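Uncharacterized protein (Bacteroides ovatus, PDB 3NQK) is of unknown function but combines an N-terminal beta-rich region related to the E-set families with a BT_3044-like C-terminal beta region. Local coordinates at residues I59-D64 against L127-V132; M169-Y174 against I292-A297; E244-P249 against E274-D279. All coordinates share one frame; numbering follows the deposited sequence.

Interaction 1 of 3, residues I59-D64 against L127-V132; sequences IHIAVD and LPLTIV
The pyrrolidine ring of P128 meets D64 with its CB-CG rim. CG lies 3.4 Å from D64 O, and CB is almost as near. V63 adds a methyl to the same rim, with CG1 4.1 Å from P128 CG. D64 also packs on T130, its CB 3.8 Å from T130 CG2, and its OD2 lies further off, by T130 CB. D64 CG points opposite the backbone N (chi1 -175°), which carries the carboxylate past T130 to T67, where OD2 is hydrogen-bonded to T67 OG1. D64 is the N-cap of helix 65-76. The imidazole of H60 turns away from 127-132 and uses ND1 to bond E97. Only its CB stays near, against V132 CG2.

The two strands run antiparallel. A62 and T130 form a hydrogen-bonded pair, and both N...O distances, A62 N to T130 O and T130 N to A62 O, are 3.0 Å. D64 N then binds P128 O from above the carbonyl plane. At the other end the bond from V132 N to H60 O is weak, where the second strand turns a corner.

This sheet packs on the sheet of strands 12-15 and 107-115, a beta-sandwich arrangement consistent with an E-set region. The face with I59, I61, V63, L129 and I131 is apolar. I61 CD1 lies 3.8 Å from I131 CG1, and the two chains cross at a slant. I59 and I131 meet through their CG2 methyls. V13 and F15 cover this end, while L110 and I112 cover L129.

On the face with A62 and T130, A62 CB rests 3.8 Å from V132 CG1. T130 OG1 reaches K149 through a weak hydrogen bond.

Interaction 2 of 3, residues M169-Y174 against I292-A297; sequences MKVYTY and IKYRVA
K170 pairs with A297 and Y172 with R295 as hydrogen-bonded antiparallel pairs, on strands whose axes approach to 4.6 Å at 152°. A fifth backbone bond, Y174 N to K293 O at 2.9 Å, extends the ladder. One water then bridges Y174 O and K293 N.

The Y174 ring lies over the extended chain of K293. K293 CD sits 3.7 Å from the ring centroid, almost exactly on the normal, as a CH-pi contact. Its ammonium is further off and can add at most a weak attraction. The carbonyl carbon of Y294 lies at the ring edge. Y174 OH takes a weak hydrogen bond from R295 NH2 at 3.3 Å, with the ring and guanidinium planes 60° apart. It has a second weak hydrogen bond with D276 OD2. R295 bends twice along its chain, and its NE and NH1 form salt bridges with D276 and E274.

Both strands belong to the large antiparallel sheet of the BT_3044-like region. Strand 178-184 flanks 169-174, and strand 264-279 flanks 292-297. On the face with V171, T173, Y294 and V296, V171 CG1 packs 3.8 Å from Y294 CD1. M169, a selenomethionine, lays CG 3.7 Å from V296 CG1. T173 OG1 lies at the edge of the Y294 ring, by CE1.

Interaction 3 of 3, residues E244-P249 against E274-D279; sequences ELIGTP and EYDFQD
E244 and D276 form a hydrogen-bonded antiparallel pair. E244 N donates to D276 O at 3.0 Å, and D276 N returns a straighter bond to E244 O at 2.9 Å. Next along, I246 N donates to E274 O at 3.0 Å. The pairing stops there; the chain turns off at G247, whose backbone angles call for glycine.

I246 is the main apolar side chain across the gap. Its CD1 lies 3.7 Å from D276 OD2, and its CG2 turns to the carboxylate of E274, 4.1 Å from OE1. The two methyls therefore reach two acids on the same strand. CG1 stands anti to the carbonyl carbon (chi1 -64°), which sends CD1 toward D276. The side chains of E244 and D276 run side by side, with OE1 and OD2 4.2 Å apart and the carboxylate planes 71° apart. The like charges are probably eased by the cation next to D276.

That cation is R295, which makes salt bridges to D276 and E274 and also packs on I246. On the face with L245 and Y275, L245 CD1 sits 3.8 Å from E274 O. The Y275 ring leads away from 244-249, while its CB stays 3.3 Å from E244 O. Its OH bonds G204 N.

The contact lies in the hairpin of strands 244-257 and 264-279. Strand 292-307 borders 274-279, and M232 of strand 230-234 packs against L245 and Y275.

Interactions 2 and 3 share one sheet and touch, their centres 9 Å apart. Strands 264-279 and 292-307 are neighbours in it, so backbone pairing runs on from 169-174 through 292-297 and 274-279 to 244-246. Interaction 1 belongs to the other family region, about 47 Å from interaction 2 between centres. All three are antiparallel and only partly buried. Interaction 1 has the largest share of buried residues, with aliphatic chains turned toward the facing strands 12-15 and 107-115, as in a beta sandwich. One face of interactions 2 and 3 is largely apolar and aromatic (V171, Y294, V296; L245, Y275). The other gathers charge round R295, with Y174 and I246 beside it.

Interaction 1 of 3, residues I59-D64 against L127-V132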
# COMPACT_ATOMS: atom_id res chain seq x y z
N ILE A 59 -24.95 3.57 -8.23
CA ILE A 59 -24.54 4.95 -8.00
C ILE A 59 -24.09 5.57 -9.29
O ILE A 59 -23.36 4.96 -10.06
CB ILE A 59 -23.40 5.02 -6.96
CG1 ILE A 59 -23.91 4.52 -5.60
CG2 ILE A 59 -22.86 6.45 -6.83
CD1 ILE A 59 -22.83 4.06 -4.65
N HIS A 60 -24.52 6.79 -9.55
CA HIS A 60 -24.15 7.48 -10.79
C HIS A 60 -23.20 8.62 -10.51
O HIS A 60 -23.44 9.44 -9.61
CB HIS A 60 -25.40 8.00 -11.51
CG HIS A 60 -26.32 6.92 -11.99
ND1 HIS A 60 -26.44 6.59 -13.33
CD2 HIS A 60 -27.16 6.10 -11.32
CE1 HIS A 60 -27.32 5.61 -13.45
NE2 HIS A 60 -27.77 5.30 -12.25
N ILE A 61 -22.10 8.67 -11.27
CA ILE A 61 -21.09 9.70 -11.13
C ILE A 61 -21.02 10.52 -12.40
O ILE A 61 -21.08 9.98 -13.50
CB ILE A 61 -19.69 9.09 -10.91
CG1 ILE A 61 -19.75 7.90 -9.94
CG2 ILE A 61 -18.74 10.15 -10.42
CD1 ILE A 61 -19.98 8.28 -8.55
N ALA A 62 -20.85 11.83 -12.26
CA ALA A 62 -20.74 12.71 -13.42
C ALA A 62 -19.73 13.81 -13.18
O ALA A 62 -19.51 14.24 -12.03
CB ALA A 62 -22.10 13.32 -13.77
N VAL A 63 -19.06 14.23 -14.25
CA VAL A 63 -18.16 15.35 -14.19
C VAL A 63 -19.00 16.61 -13.91
O VAL A 63 -20.10 16.74 -14.43
CB VAL A 63 -17.39 15.50 -15.50
CG1 VAL A 63 -16.48 16.73 -15.47
CG2 VAL A 63 -16.58 14.23 -15.79
N ASP A 64 -18.52 17.48 -13.03
CA ASP A 64 -19.30 18.65 -12.60
C ASP A 64 -18.59 19.96 -12.97
O ASP A 64 -17.86 20.54 -12.17
CB ASP A 64 -19.56 18.60 -11.10
CG ASP A 64 -20.48 19.74 -10.61
OD1 ASP A 64 -21.07 20.44 -11.46
OD2 ASP A 64 -20.61 19.91 -9.39
N LEU A 127 -10.20 17.33 -11.78
CA LEU A 127 -11.28 16.48 -12.26
C LEU A 127 -12.38 16.52 -11.24
O LEU A 127 -12.25 15.91 -10.18
CB LEU A 127 -10.79 15.04 -12.44
CG LEU A 127 -11.82 14.03 -12.92
CD1 LEU A 127 -12.41 14.47 -14.22
CD2 LEU A 127 -11.19 12.64 -13.06
N PRO A 128 -13.43 17.29 -11.51
CA PRO A 128 -14.51 17.47 -10.55
C PRO A 128 -15.56 16.41 -10.70
O PRO A 128 -16.21 16.31 -11.74
CB PRO A 128 -15.08 18.81 -10.94
CG PRO A 128 -14.88 18.87 -12.38
CD PRO A 128 -13.58 18.15 -12.66
N LEU A 129 -15.74 15.61 -9.65
CA LEU A 129 -16.71 14.52 -9.65
C LEU A 129 -17.81 14.80 -8.66
O LEU A 129 -17.56 15.28 -7.56
CB LEU A 129 -16.04 13.20 -9.29
CG LEU A 129 -14.89 12.79 -10.20
CD1 LEU A 129 -14.24 11.50 -9.69
CD2 LEU A 129 -15.38 12.62 -11.61
N THR A 130 -19.03 14.53 -9.08
CA THR A 130 -20.18 14.68 -8.23
C THR A 130 -21.03 13.41 -8.34
O THR A 130 -21.04 12.74 -9.38
CB THR A 130 -21.03 15.93 -8.65
OG1 THR A 130 -21.99 16.23 -7.63
CG2 THR A 130 -21.75 15.68 -9.97
N ILE A 131 -21.68 13.06 -7.25
CA ILE A 131 -22.58 11.92 -7.24
C ILE A 131 -23.96 12.43 -7.49
O ILE A 131 -24.59 13.00 -6.59
CB ILE A 131 -22.55 11.20 -5.90
CG1 ILE A 131 -21.22 10.50 -5.73
CG2 ILE A 131 -23.69 10.18 -5.80
CD1 ILE A 131 -21.09 9.77 -4.47
N VAL A 132 -24.44 12.25 -8.72
CA VAL A 132 -25.75 12.77 -9.11
C VAL A 132 -26.94 11.86 -8.65
O VAL A 132 -28.09 12.28 -8.72
CB VAL A 132 -25.81 13.01 -10.66
CG1 VAL A 132 -24.73 13.98 -11.08
CG2 VAL A 132 -25.68 11.71 -11.43

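Interaction 2 of 3, residues M169-Y174 against I292-A297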
# COMPACT_ATOMS: atom_id res chain seq x y z
N MSE A 169 20.85 27.93 -5.88
CA MSE A 169 20.74 28.43 -7.26
C MSE A 169 20.82 29.93 -7.24
O MSE A 169 19.96 30.60 -6.65
CB MSE A 169 19.42 28.00 -7.91
CG MSE A 169 19.30 28.44 -9.36
SE MSE A 169 17.61 28.08 -10.13
CE MSE A 169 16.60 29.42 -9.15
N LYS A 170 21.85 30.46 -7.86
CA LYS A 170 22.06 31.90 -7.89
C LYS A 170 21.66 32.48 -9.24
O LYS A 170 21.93 31.89 -10.30
CB LYS A 170 23.51 32.23 -7.59
CG LYS A 170 23.94 31.94 -6.13
CD LYS A 170 25.30 32.52 -5.86
CE LYS A 170 25.64 32.52 -4.38
NZ LYS A 170 26.77 33.46 -4.10
N VAL A 171 21.02 33.64 -9.20
CA VAL A 171 20.59 34.31 -10.41
C VAL A 171 21.18 35.72 -10.48
O VAL A 171 20.84 36.60 -9.70
CB VAL A 171 19.10 34.36 -10.47
CG1 VAL A 171 18.65 35.12 -11.70
CG2 VAL A 171 18.53 32.92 -10.47
N TYR A 172 22.09 35.90 -11.41
CA TYR A 172 22.79 37.18 -11.58
C TYR A 172 22.19 37.98 -12.72
O TYR A 172 21.93 37.44 -13.79
CB TYR A 172 24.26 36.93 -11.88
CG TYR A 172 24.99 36.04 -10.88
CD1 TYR A 172 25.01 34.66 -11.04
CD2 TYR A 172 25.73 36.60 -9.83
CE1 TYR A 172 25.72 33.85 -10.17
CE2 TYR A 172 26.43 35.79 -8.95
CZ TYR A 172 26.42 34.41 -9.12
OH TYR A 172 27.10 33.61 -8.25
N THR A 173 22.03 39.28 -12.50
CA THR A 173 21.55 40.17 -13.54
C THR A 173 22.70 40.67 -14.39
O THR A 173 23.66 41.13 -13.87
CB THR A 173 20.91 41.41 -12.92
OG1 THR A 173 19.81 41.02 -12.11
CG2 THR A 173 20.43 42.36 -14.00
N TYR A 174 22.56 40.63 -15.69
CA TYR A 174 23.56 41.25 -16.56
C TYR A 174 23.46 42.75 -16.44
O TYR A 174 22.41 43.34 -16.69
CB TYR A 174 23.37 40.85 -18.01
CG TYR A 174 24.02 39.54 -18.39
CD1 TYR A 174 23.49 38.33 -17.95
CD2 TYR A 174 25.10 39.50 -19.24
CE1 TYR A 174 24.06 37.11 -18.33
CE2 TYR A 174 25.68 38.28 -19.63
CZ TYR A 174 25.15 37.10 -19.16
OH TYR A 174 25.71 35.91 -19.54
N ILE A 292 15.70 41.77 -19.81
CA ILE A 292 16.70 41.70 -18.75
C ILE A 292 17.34 40.32 -18.77
O ILE A 292 16.69 39.33 -18.54
CB ILE A 292 16.06 41.91 -17.39
CG1 ILE A 292 15.44 43.29 -17.30
CG2 ILE A 292 17.08 41.73 -16.31
CD1 ILE A 292 14.54 43.47 -16.09
N LYS A 293 18.62 40.28 -19.10
CA LYS A 293 19.35 39.01 -19.22
C LYS A 293 19.82 38.54 -17.86
O LYS A 293 20.30 39.33 -17.05
CB LYS A 293 20.55 39.20 -20.15
CG LYS A 293 21.22 37.90 -20.61
CD LYS A 293 22.31 38.19 -21.67
CE LYS A 293 22.77 36.90 -22.36
NZ LYS A 293 23.61 37.18 -23.57
N TYR A 294 19.72 37.23 -17.61
CA TYR A 294 20.17 36.68 -16.35
C TYR A 294 21.09 35.52 -16.57
O TYR A 294 20.89 34.74 -17.48
CB TYR A 294 18.99 36.20 -15.50
CG TYR A 294 18.02 37.29 -15.09
CD1 TYR A 294 18.31 38.15 -14.04
CD2 TYR A 294 16.78 37.40 -15.69
CE1 TYR A 294 17.40 39.14 -13.66
CE2 TYR A 294 15.88 38.35 -15.31
CZ TYR A 294 16.18 39.23 -14.31
OH TYR A 294 15.25 40.19 -13.97
N ARG A 295 22.09 35.40 -15.71
CA ARG A 295 22.88 34.20 -15.64
C ARG A 295 22.41 33.39 -14.45
O ARG A 295 22.37 33.90 -13.34
CB ARG A 295 24.36 34.54 -15.47
CG ARG A 295 25.25 33.32 -15.13
CD ARG A 295 25.28 32.34 -16.25
NE ARG A 295 25.94 32.90 -17.42
CZ ARG A 295 27.26 32.86 -17.63
NH1 ARG A 295 28.06 32.23 -16.77
NH2 ARG A 295 27.77 33.43 -18.70
N VAL A 296 22.01 32.14 -14.69
CA VAL A 296 21.55 31.24 -13.61
C VAL A 296 22.60 30.18 -13.40
O VAL A 296 23.01 29.51 -14.35
CB VAL A 296 20.26 30.53 -13.98
CG1 VAL A 296 19.72 29.74 -12.79
CG2 VAL A 296 19.22 31.52 -14.48
N ALA A 297 23.04 29.99 -12.16
CA ALA A 297 24.09 29.01 -11.90
C ALA A 297 23.99 28.42 -10.52
O ALA A 297 23.76 29.14 -9.55
CB ALA A 297 25.45 29.64 -12.09
O HOH W 1 20.41 42.73 -18.81

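Interaction 3 of 3, residues E244-P249 against E274-D279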
# COMPACT_ATOMS: atom_id res chain seq x y z
N GLU A 244 20.21 29.69 -23.29
CA GLU A 244 21.52 29.24 -23.74
C GLU A 244 22.22 28.44 -22.63
O GLU A 244 22.55 28.97 -21.57
CB GLU A 244 22.37 30.45 -24.14
CG GLU A 244 23.56 30.13 -25.04
CD GLU A 244 24.52 31.32 -25.19
OE1 GLU A 244 24.12 32.47 -24.85
OE2 GLU A 244 25.69 31.10 -25.62
N LEU A 245 22.39 27.15 -22.86
CA LEU A 245 23.02 26.27 -21.89
C LEU A 245 24.52 26.53 -21.86
O LEU A 245 25.15 26.71 -22.91
CB LEU A 245 22.75 24.82 -22.27
CG LEU A 245 23.18 23.76 -21.26
CD1 LEU A 245 22.40 23.90 -19.96
CD2 LEU A 245 23.01 22.35 -21.86
N ILE A 246 25.10 26.55 -20.67
CA ILE A 246 26.54 26.75 -20.52
C ILE A 246 27.19 25.55 -19.82
O ILE A 246 26.94 25.28 -18.65
CB ILE A 246 26.83 28.01 -19.71
CG1 ILE A 246 26.33 29.24 -20.47
CG2 ILE A 246 28.36 28.14 -19.38
CD1 ILE A 246 26.35 30.51 -19.65
N GLY A 247 28.06 24.85 -20.54
CA GLY A 247 28.69 23.64 -20.01
C GLY A 247 27.81 22.43 -20.26
O GLY A 247 27.03 22.41 -21.24
N THR A 248 27.96 21.40 -19.43
CA THR A 248 27.10 20.23 -19.54
C THR A 248 26.50 19.97 -18.19
O THR A 248 27.21 19.72 -17.23
CB THR A 248 27.87 18.96 -20.07
OG1 THR A 248 28.92 18.63 -19.17
CG2 THR A 248 28.45 19.19 -21.50
N PRO A 249 25.18 20.10 -18.08
CA PRO A 249 24.53 19.93 -16.81
C PRO A 249 24.58 18.50 -16.36
O PRO A 249 24.56 17.58 -17.18
CB PRO A 249 23.09 20.37 -17.09
CG PRO A 249 22.90 20.17 -18.52
CD PRO A 249 24.23 20.44 -19.15
N GLU A 274 24.00 25.50 -15.41
CA GLU A 274 24.32 26.89 -15.57
C GLU A 274 23.81 27.32 -16.92
O GLU A 274 24.05 26.65 -17.90
CB GLU A 274 25.83 27.09 -15.48
CG GLU A 274 26.28 28.55 -15.68
CD GLU A 274 27.76 28.78 -15.29
OE1 GLU A 274 28.56 27.80 -15.31
OE2 GLU A 274 28.11 29.93 -14.95
N TYR A 275 23.06 28.42 -16.96
CA TYR A 275 22.53 28.91 -18.25
C TYR A 275 22.23 30.39 -18.25
O TYR A 275 22.20 31.04 -17.21
CB TYR A 275 21.25 28.14 -18.62
CG TYR A 275 20.09 28.27 -17.63
CD1 TYR A 275 19.25 29.38 -17.65
CD2 TYR A 275 19.79 27.26 -16.74
CE1 TYR A 275 18.16 29.48 -16.76
CE2 TYR A 275 18.73 27.35 -15.86
CZ TYR A 275 17.92 28.45 -15.87
OH TYR A 275 16.84 28.51 -14.97
N ASP A 276 22.01 30.92 -19.43
CA ASP A 276 21.57 32.29 -19.59
C ASP A 276 20.17 32.29 -20.13
O ASP A 276 19.79 31.37 -20.87
CB ASP A 276 22.45 33.03 -20.61
CG ASP A 276 23.79 33.44 -20.06
OD1 ASP A 276 23.91 33.61 -18.83
OD2 ASP A 276 24.73 33.64 -20.88
N PHE A 277 19.41 33.33 -19.79
CA PHE A 277 18.12 33.60 -20.44
C PHE A 277 17.71 35.03 -20.22
O PHE A 277 18.34 35.75 -19.47
CB PHE A 277 17.05 32.66 -19.93
CG PHE A 277 16.39 33.12 -18.67
CD1 PHE A 277 17.01 32.92 -17.45
CD2 PHE A 277 15.12 33.67 -18.70
CE1 PHE A 277 16.39 33.32 -16.27
CE2 PHE A 277 14.50 34.08 -17.52
CZ PHE A 277 15.13 33.90 -16.31
N GLN A 278 16.66 35.44 -20.91
CA GLN A 278 16.16 36.82 -20.82
C GLN A 278 14.73 36.82 -20.41
O GLN A 278 13.95 35.97 -20.88
CB GLN A 278 16.27 37.52 -22.17
CG GLN A 278 17.66 37.60 -22.70
CD GLN A 278 17.77 38.47 -23.94
OE1 GLN A 278 16.77 38.71 -24.65
NE2 GLN A 278 18.97 38.94 -24.21
N ASP A 279 14.34 37.80 -19.59
CA ASP A 279 12.95 38.00 -19.21
C ASP A 279 12.47 39.16 -20.00
O ASP A 279 13.01 40.26 -19.89
CB ASP A 279 12.83 38.27 -17.70
CG ASP A 279 11.41 38.66 -17.26
OD1 ASP A 279 10.59 38.99 -18.13
OD2 ASP A 279 11.14 38.69 -16.04